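Local coordinates for protein glycine oxidase (Bacillus cereus ATCC 14579, PDB 7CYX) that probably oxidises glycine to glyoxylate with a bound FAD, passing the electrons to oxygen to give hydrogen peroxide and releasing ammonium, in thiamine diphosphate biosynthesis, at residues 245-250 with 333-338; 251-256 with 261-266. All coordinates share one frame; numbering follows the deposited sequence.

Contact 1 (245-250 with 333-338). With FAD (flavin-adenine dinucleotide), chain C.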
loop_
_atom_site.group_PDB
_atom_site.type_symbol
_atom_site.label_atom_id
_atom_site.label_comp_id
_atom_site.label_asym_id
_atom_site.label_seq_id
_atom_site.Cartn_x
_atom_site.Cartn_y
_atom_site.Cartn_z
ATOM N N PRO A 245 -1.975 7.764 16.990
ATOM C CA PRO A 245 -3.006 8.771 16.749
ATOM C C PRO A 245 -3.336 9.539 18.039
ATOM O O PRO A 245 -3.198 9.003 19.131
ATOM C CB PRO A 245 -4.215 7.953 16.283
ATOM C CG PRO A 245 -3.658 6.587 15.930
ATOM C CD PRO A 245 -2.486 6.393 16.866
ATOM N N ILE A 246 -3.759 10.784 17.896
ATOM C CA ILE A 246 -4.237 11.535 19.087
ATOM C C ILE A 246 -5.697 11.869 18.813
ATOM O O ILE A 246 -6.048 12.067 17.666
ATOM C CB ILE A 246 -3.397 12.775 19.421
ATOM C CG1 ILE A 246 -3.556 13.855 18.359
ATOM C CG2 ILE A 246 -1.951 12.406 19.663
ATOM C CD1 ILE A 246 -4.869 14.571 18.433
ATOM N N PHE A 247 -6.502 11.896 19.861
ATOM C CA PHE A 247 -7.947 12.142 19.728
ATOM C C PHE A 247 -8.314 13.298 20.642
ATOM O O PHE A 247 -7.671 13.467 21.666
ATOM C CB PHE A 247 -8.674 10.884 20.183
ATOM C CG PHE A 247 -10.004 10.636 19.537
ATOM C CD1 PHE A 247 -10.085 10.165 18.247
ATOM C CD2 PHE A 247 -11.175 10.846 20.237
ATOM C CE1 PHE A 247 -11.308 9.935 17.654
ATOM C CE2 PHE A 247 -12.401 10.615 19.645
ATOM C CZ PHE A 247 -12.461 10.159 18.355
ATOM N N GLN A 248 -9.312 14.076 20.245
ATOM C CA GLN A 248 -9.781 15.203 21.077
ATOM C C GLN A 248 -11.233 15.505 20.724
ATOM O O GLN A 248 -11.440 16.206 19.742
ATOM C CB GLN A 248 -8.911 16.436 20.864
ATOM C CG GLN A 248 -9.120 17.506 21.921
ATOM C CD GLN A 248 -8.562 18.835 21.490
ATOM O OE1 GLN A 248 -8.889 19.349 20.429
ATOM N NE2 GLN A 248 -7.720 19.417 22.325
ATOM N N GLU A 249 -12.170 14.951 21.493
ATOM C CA GLU A 249 -13.618 15.208 21.317
ATOM C C GLU A 249 -14.007 15.015 19.850
ATOM O O GLU A 249 -14.541 15.976 19.261
ATOM C CB GLU A 249 -13.924 16.644 21.731
ATOM C CG GLU A 249 -14.163 16.837 23.205
ATOM C CD GLU A 249 -15.176 17.929 23.469
ATOM O OE1 GLU A 249 -16.338 17.595 23.737
ATOM O OE2 GLU A 249 -14.807 19.102 23.372
ATOM N N ARG A 250 -13.661 13.852 19.297
ATOM C CA ARG A 250 -13.895 13.384 17.899
ATOM C C ARG A 250 -12.826 13.888 16.919
ATOM O O ARG A 250 -12.585 13.192 15.946
ATOM C CB ARG A 250 -15.344 13.507 17.414
ATOM C CG ARG A 250 -16.363 12.773 18.269
ATOM C CD ARG A 250 -17.755 13.322 18.048
ATOM N NE ARG A 250 -18.822 12.346 18.197
ATOM C CZ ARG A 250 -19.941 12.351 17.486
ATOM N NH1 ARG A 250 -20.120 13.260 16.549
ATOM N NH2 ARG A 250 -20.871 11.439 17.697
ATOM N N HIS A 333 -23.640 2.210 9.653
ATOM C CA HIS A 333 -22.591 2.036 10.650
ATOM C C HIS A 333 -22.013 3.388 11.074
ATOM O O HIS A 333 -21.188 3.465 12.002
ATOM C CB HIS A 333 -21.484 1.116 10.106
ATOM C CG HIS A 333 -21.894 -0.309 9.929
ATOM N ND1 HIS A 333 -22.606 -0.726 8.841
ATOM C CD2 HIS A 333 -21.679 -1.405 10.700
ATOM C CE1 HIS A 333 -22.801 -2.037 8.912
ATOM N NE2 HIS A 333 -22.255 -2.484 10.061
ATOM N N TYR A 334 -22.393 4.441 10.345
ATOM C CA TYR A 334 -22.112 5.814 10.723
ATOM C C TYR A 334 -20.608 5.987 10.921
ATOM O O TYR A 334 -19.896 5.938 9.964
ATOM C CB TYR A 334 -22.954 6.202 11.938
ATOM C CG TYR A 334 -22.870 7.656 12.307
ATOM C CD1 TYR A 334 -22.767 8.634 11.326
ATOM C CD2 TYR A 334 -22.947 8.065 13.626
ATOM C CE1 TYR A 334 -22.722 9.980 11.643
ATOM C CE2 TYR A 334 -22.890 9.411 13.962
ATOM C CZ TYR A 334 -22.791 10.371 12.964
ATOM O OH TYR A 334 -22.745 11.705 13.259
ATOM N N ARG A 335 -20.144 6.136 12.163
ATOM C CA ARG A 335 -18.804 6.544 12.448
ATOM C C ARG A 335 -17.877 5.344 12.763
ATOM O O ARG A 335 -16.717 5.543 13.138
ATOM C CB ARG A 335 -18.817 7.497 13.656
ATOM C CG ARG A 335 -19.231 8.927 13.350
ATOM C CD ARG A 335 -19.161 9.852 14.554
ATOM N NE ARG A 335 -17.820 9.985 15.111
ATOM C CZ ARG A 335 -17.369 9.360 16.209
ATOM N NH1 ARG A 335 -18.181 8.605 16.935
ATOM N NH2 ARG A 335 -16.096 9.482 16.562
ATOM N N ASN A 336 -18.369 4.105 12.677
ATOM C CA ASN A 336 -17.621 2.969 13.211
ATOM C C ASN A 336 -17.702 1.757 12.270
ATOM O O ASN A 336 -17.571 0.630 12.709
ATOM C CB ASN A 336 -18.138 2.577 14.599
ATOM C CG ASN A 336 -17.954 3.664 15.634
ATOM O OD1 ASN A 336 -16.849 3.876 16.132
ATOM N ND2 ASN A 336 -19.033 4.364 15.957
ATOM N N GLY A 337 -17.899 1.996 10.976
ATOM C CA GLY A 337 -18.030 0.921 9.989
ATOM C C GLY A 337 -16.698 0.283 9.593
ATOM O O GLY A 337 -16.696 -0.815 9.045
ATOM N N ILE A 338 -15.567 0.960 9.844
ATOM C CA ILE A 338 -14.262 0.323 9.604
ATOM C C ILE A 338 -14.013 -0.678 10.741
ATOM O O ILE A 338 -13.870 -1.879 10.514
ATOM C CB ILE A 338 -13.107 1.329 9.454
ATOM C CG1 ILE A 338 -13.447 2.498 8.524
ATOM C CG2 ILE A 338 -11.862 0.596 8.984
ATOM C CD1 ILE A 338 -13.808 2.076 7.129
HETATM P PA FAD C . -19.616 3.120 1.655
HETATM O O1A FAD C . -18.151 2.963 1.765
HETATM O O2A FAD C . -20.129 4.492 1.319
HETATM O O5B FAD C . -20.108 2.016 0.649
HETATM C C5B FAD C . -21.361 2.126 0.058
HETATM C C4B FAD C . -21.127 1.762 -1.383
HETATM O O4B FAD C . -22.370 1.386 -1.945
HETATM C C3B FAD C . -20.618 2.929 -2.200
HETATM O O3B FAD C . -19.371 2.516 -2.802
HETATM C C2B FAD C . -21.682 3.192 -3.263
HETATM O O2B FAD C . -21.095 3.377 -4.558
HETATM C C1B FAD C . -22.433 1.895 -3.282
HETATM N N9A FAD C . -23.836 1.974 -3.681
HETATM C C8A FAD C . -24.780 2.728 -3.084
HETATM N N7A FAD C . -25.969 2.551 -3.690
HETATM C C5A FAD C . -25.791 1.633 -4.653
HETATM C C6A FAD C . -26.660 1.001 -5.643
HETATM N N6A FAD C . -27.960 1.367 -5.665
HETATM N N1A FAD C . -26.104 0.120 -6.515
HETATM C C2A FAD C . -24.799 -0.172 -6.457
HETATM N N3A FAD C . -23.937 0.375 -5.569
HETATM C C4A FAD C . -24.383 1.257 -4.652
HETATM N N1 FAD C . -14.986 4.555 10.704
HETATM C C2 FAD C . -14.181 3.976 11.651
HETATM O O2 FAD C . -14.504 2.813 11.995
HETATM N N3 FAD C . -13.103 4.604 12.181
HETATM C C4 FAD C . -12.753 5.835 11.748
HETATM O O4 FAD C . -11.738 6.449 12.169
HETATM C C4X FAD C . -13.608 6.514 10.742
HETATM N N5 FAD C . -13.343 7.752 10.307
HETATM C C5X FAD C . -14.120 8.337 9.374
HETATM C C6 FAD C . -13.797 9.605 8.924
HETATM C C7 FAD C . -14.591 10.227 7.975
HETATM C C7M FAD C . -14.253 11.625 7.490
HETATM C C8 FAD C . -15.754 9.541 7.423
HETATM C C8M FAD C . -16.631 10.195 6.365
HETATM C C9 FAD C . -16.063 8.294 7.864
HETATM C C9A FAD C . -15.302 7.651 8.813
HETATM N N10 FAD C . -15.612 6.352 9.239
HETATM C C10 FAD C . -14.775 5.782 10.226
HETATM C "C1'" FAD C . -16.817 5.624 8.822
HETATM C "C2'" FAD C . -16.728 4.660 7.682
HETATM O "O2'" FAD C . -16.226 5.377 6.541
HETATM C "C3'" FAD C . -18.132 4.149 7.410
HETATM O "O3'" FAD C . -18.879 3.893 8.636
HETATM C "C4'" FAD C . -18.002 2.966 6.443
HETATM O "O4'" FAD C . -17.146 3.316 5.342
HETATM C "C5'" FAD C . -19.316 2.571 5.826
HETATM O "O5'" FAD C . -19.026 1.645 4.795
HETATM P P FAD C . -20.171 1.237 3.765
HETATM O O1P FAD C . -21.457 1.016 4.475
HETATM O O2P FAD C . -19.590 0.184 2.861
HETATM O O3P FAD C . -20.348 2.678 3.036
#

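Contact 2 (251-256 with 261-266)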
loop_
_atom_site.group_PDB
_atom_site.type_symbol
_atom_site.label_atom_id
_atom_site.label_comp_id
_atom_site.label_asym_id
_atom_site.label_seq_id
_atom_site.Cartn_x
_atom_site.Cartn_y
_atom_site.Cartn_z
ATOM N N PHE A 251 -12.200 15.030 17.179
ATOM C CA PHE A 251 -11.152 15.547 16.270
ATOM C C PHE A 251 -9.915 14.659 16.388
ATOM O O PHE A 251 -9.554 14.249 17.484
ATOM C CB PHE A 251 -10.846 17.001 16.600
ATOM C CG PHE A 251 -9.940 17.698 15.622
ATOM C CD1 PHE A 251 -10.446 18.290 14.488
ATOM C CD2 PHE A 251 -8.584 17.779 15.850
ATOM C CE1 PHE A 251 -9.616 18.938 13.595
ATOM C CE2 PHE A 251 -7.756 18.428 14.959
ATOM C CZ PHE A 251 -8.273 19.004 13.833
ATOM N N TYR A 252 -9.265 14.381 15.268
ATOM C CA TYR A 252 -8.105 13.476 15.361
ATOM C C TYR A 252 -6.989 13.872 14.410
ATOM O O TYR A 252 -7.216 14.479 13.388
ATOM C CB TYR A 252 -8.528 12.065 14.973
ATOM C CG TYR A 252 -9.195 11.998 13.630
ATOM C CD1 TYR A 252 -8.448 11.962 12.473
ATOM C CD2 TYR A 252 -10.566 12.007 13.516
ATOM C CE1 TYR A 252 -9.048 11.922 11.233
ATOM C CE2 TYR A 252 -11.185 11.962 12.284
ATOM C CZ TYR A 252 -10.422 11.921 11.140
ATOM O OH TYR A 252 -11.016 11.876 9.922
ATOM N N ILE A 253 -5.790 13.508 14.828
ATOM C CA ILE A 253 -4.555 13.633 14.024
ATOM C C ILE A 253 -4.032 12.208 13.993
ATOM O O ILE A 253 -3.869 11.636 15.044
ATOM C CB ILE A 253 -3.538 14.587 14.658
ATOM C CG1 ILE A 253 -4.149 15.951 14.957
ATOM C CG2 ILE A 253 -2.320 14.703 13.769
ATOM C CD1 ILE A 253 -3.136 17.004 15.285
ATOM N N THR A 254 -3.851 11.640 12.820
ATOM C CA THR A 254 -3.372 10.252 12.827
ATOM C C THR A 254 -2.225 10.079 11.855
ATOM O O THR A 254 -2.305 10.606 10.766
ATOM C CB THR A 254 -4.442 9.295 12.311
ATOM O OG1 THR A 254 -5.446 9.302 13.309
ATOM C CG2 THR A 254 -3.946 7.880 12.159
ATOM N N PRO A 255 -1.134 9.421 12.266
ATOM C CA PRO A 255 -0.103 9.019 11.312
ATOM C C PRO A 255 -0.631 7.915 10.390
ATOM O O PRO A 255 -1.557 7.203 10.775
ATOM C CB PRO A 255 1.028 8.451 12.179
ATOM C CG PRO A 255 0.308 7.979 13.431
ATOM C CD PRO A 255 -0.815 8.988 13.639
ATOM N N LYS A 256 -0.032 7.805 9.198
ATOM C CA LYS A 256 -0.187 6.679 8.300
ATOM C C LYS A 256 1.185 6.352 7.691
ATOM O O LYS A 256 2.050 7.224 7.663
ATOM C CB LYS A 256 -1.203 6.998 7.197
ATOM C CG LYS A 256 -2.625 7.238 7.678
ATOM C CD LYS A 256 -3.250 6.005 8.282
ATOM C CE LYS A 256 -4.669 6.228 8.760
ATOM N NZ LYS A 256 -5.173 5.046 9.499
ATOM N N TYR A 261 0.306 12.422 7.621
ATOM C CA TYR A 261 -0.557 12.829 8.769
ATOM C C TYR A 261 -1.945 13.205 8.243
ATOM O O TYR A 261 -2.072 14.071 7.360
ATOM C CB TYR A 261 0.135 13.924 9.596
ATOM C CG TYR A 261 1.428 13.400 10.164
ATOM C CD1 TYR A 261 2.560 13.383 9.384
ATOM C CD2 TYR A 261 1.474 12.747 11.386
ATOM C CE1 TYR A 261 3.738 12.818 9.823
ATOM C CE2 TYR A 261 2.650 12.188 11.854
ATOM C CZ TYR A 261 3.781 12.210 11.058
ATOM O OH TYR A 261 4.951 11.652 11.464
ATOM N N VAL A 262 -2.972 12.520 8.768
ATOM C CA VAL A 262 -4.367 12.717 8.357
ATOM C C VAL A 262 -5.132 13.353 9.515
ATOM O O VAL A 262 -5.057 12.847 10.645
ATOM C CB VAL A 262 -5.020 11.391 7.914
ATOM C CG1 VAL A 262 -6.498 11.549 7.642
ATOM C CG2 VAL A 262 -4.331 10.804 6.700
ATOM N N ILE A 263 -5.863 14.442 9.217
ATOM C CA ILE A 263 -6.397 15.373 10.209
ATOM C C ILE A 263 -7.832 15.748 9.848
ATOM O O ILE A 263 -8.080 16.288 8.776
ATOM C CB ILE A 263 -5.542 16.651 10.270
ATOM C CG1 ILE A 263 -4.041 16.375 10.269
ATOM C CG2 ILE A 263 -5.953 17.509 11.451
ATOM C CD1 ILE A 263 -3.218 17.548 9.809
ATOM N N GLY A 264 -8.746 15.550 10.793
ATOM C CA GLY A 264 -10.166 15.765 10.583
ATOM C C GLY A 264 -10.948 15.643 11.891
ATOM O O GLY A 264 -10.348 15.499 12.944
ATOM N N ALA A 265 -12.278 15.738 11.843
ATOM C CA ALA A 265 -13.039 15.889 10.622
ATOM C C ALA A 265 -14.324 16.665 10.936
ATOM O O ALA A 265 -14.911 16.481 12.008
ATOM C CB ALA A 265 -13.330 14.514 10.072
ATOM N N THR A 266 -14.750 17.526 10.003
ATOM C CA THR A 266 -15.969 18.297 10.169
ATOM C C THR A 266 -17.179 17.373 10.085
ATOM O O THR A 266 -17.092 16.241 9.591
ATOM C CB THR A 266 -16.169 19.374 9.098
ATOM O OG1 THR A 266 -16.265 18.749 7.811
ATOM C CG2 THR A 266 -15.077 20.410 9.145
#

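Contact 1 (245-250 with 333-338)
Arg250 and Arg335 carry the nearest CA atoms of the two segments, still 10.0 Å apart, so long side chains rather than backbone bonds close the gap. Arg250 follows the short strand 246-248, whereas Arg335 occupies a type II' turn from His333 to Asn336, closed by Asn336 N to His333 O at 3.0 Å. The two guanidinium groups lie face to face, centres 4.2 Å apart and planes inclined by only 17°. Flat, delocalised cations can stack in this way despite their like charge, which solvent probably helps to screen. A bend at chi3 (61°) turns the Arg335 group flat against that of Arg250, whose CG lies 3.7 Å from Arg335 NH2. That same nitrogen meets Phe247 CZ at the edge of the aromatic ring. Within the loop, Arg335 CG lies over the centre of the Tyr334 ring. The turn and the residues that follow it present backbone groups to the cofactor: FAD O3' donates to Tyr334 O at 2.6 Å and weakly accepts from Gly337 N, where the absence of a side chain permits the close approach. Ile338 N bonds weakly to flavin O2, completing a loop that lines ribityl chain and pyrimidine edge in the FAD pocket of this DAO-family oxidase.

Contact 2 (251-256 with 261-266)
Val262, Tyr252 and Gly264 lie at the heart of an antiparallel beta hairpin made by strands 251-256 and 260-269; the axes of 251-256 and 261-264 approach to 4.6 Å. Tyr252 with Gly264 and Thr254 with Val262 are hydrogen-bonded pairs; Ile253 with Ile263 and Pro255 with Tyr261 are non-hydrogen-bonded ones. Each hydrogen-bonded pair is tied in both directions, from Thr254 N to Val262 O at 2.8 Å and from Val262 N back to Thr254 O, and likewise between Tyr252 and Gly264. Proline suits position 255 because a non-hydrogen-bonded site asks for no amide donor toward the partner strand.

Val262, a branched residue at home in a strand, spreads its two methyls along the neighbouring strand: CG1 is directed toward Tyr252 CE1, while CG2 meets Lys256 CG at 4.1 Å. The aliphatic stem of the lysine packs here while its NZ bonds to the carbonyls of Ala47 and Val153 and to His152. Ile253 and Ile263 pack on the reverse of the sheet, against helix 278-291.

Tyr252 holds CG between its backbone N and carbonyl carbon (chi1 54°), which tips the ring across the partner strand. Glycine suits the place against the ring face: Gly264 CA makes a CH-pi contact with it, 4.2 Å from the centroid. The far end of the tyrosine reaches beyond the glycine, and both Tyr252 and Ala265 touch FAD, so this face of the hairpin helps to wall the cofactor pocket. A cis peptide links Gly264 to Ala265. Gly264 O accepts from Tyr252 N at 2.8 Å in a nearly straight bond (170°), and also sits over one face of the Phe251 ring, 3.2 Å from CD1.

Along the chain contact 2 is nested inside contact 1: segments 245-250 and 251-256 run on directly, 261-266 follows after the hairpin turn, and 333-338 comes much later. The centres of the contacts are about 10 Å apart. Strands 246-248, 251-256 and 260-269 are successive antiparallel neighbours in the large mixed sheet, and a probable hydrogen bond from Ile246 N to Ile253 O (3.0 Å) joins the two contacts within it. The loop 333-338 instead follows strand 327-331 of the other mixed sheet and leads toward helix 341-352. Contact 1 therefore joins the large sheet to a loop that follows the other sheet, while contact 2 lies within the large sheet; together they place the hairpin and the loop at the FAD pocket.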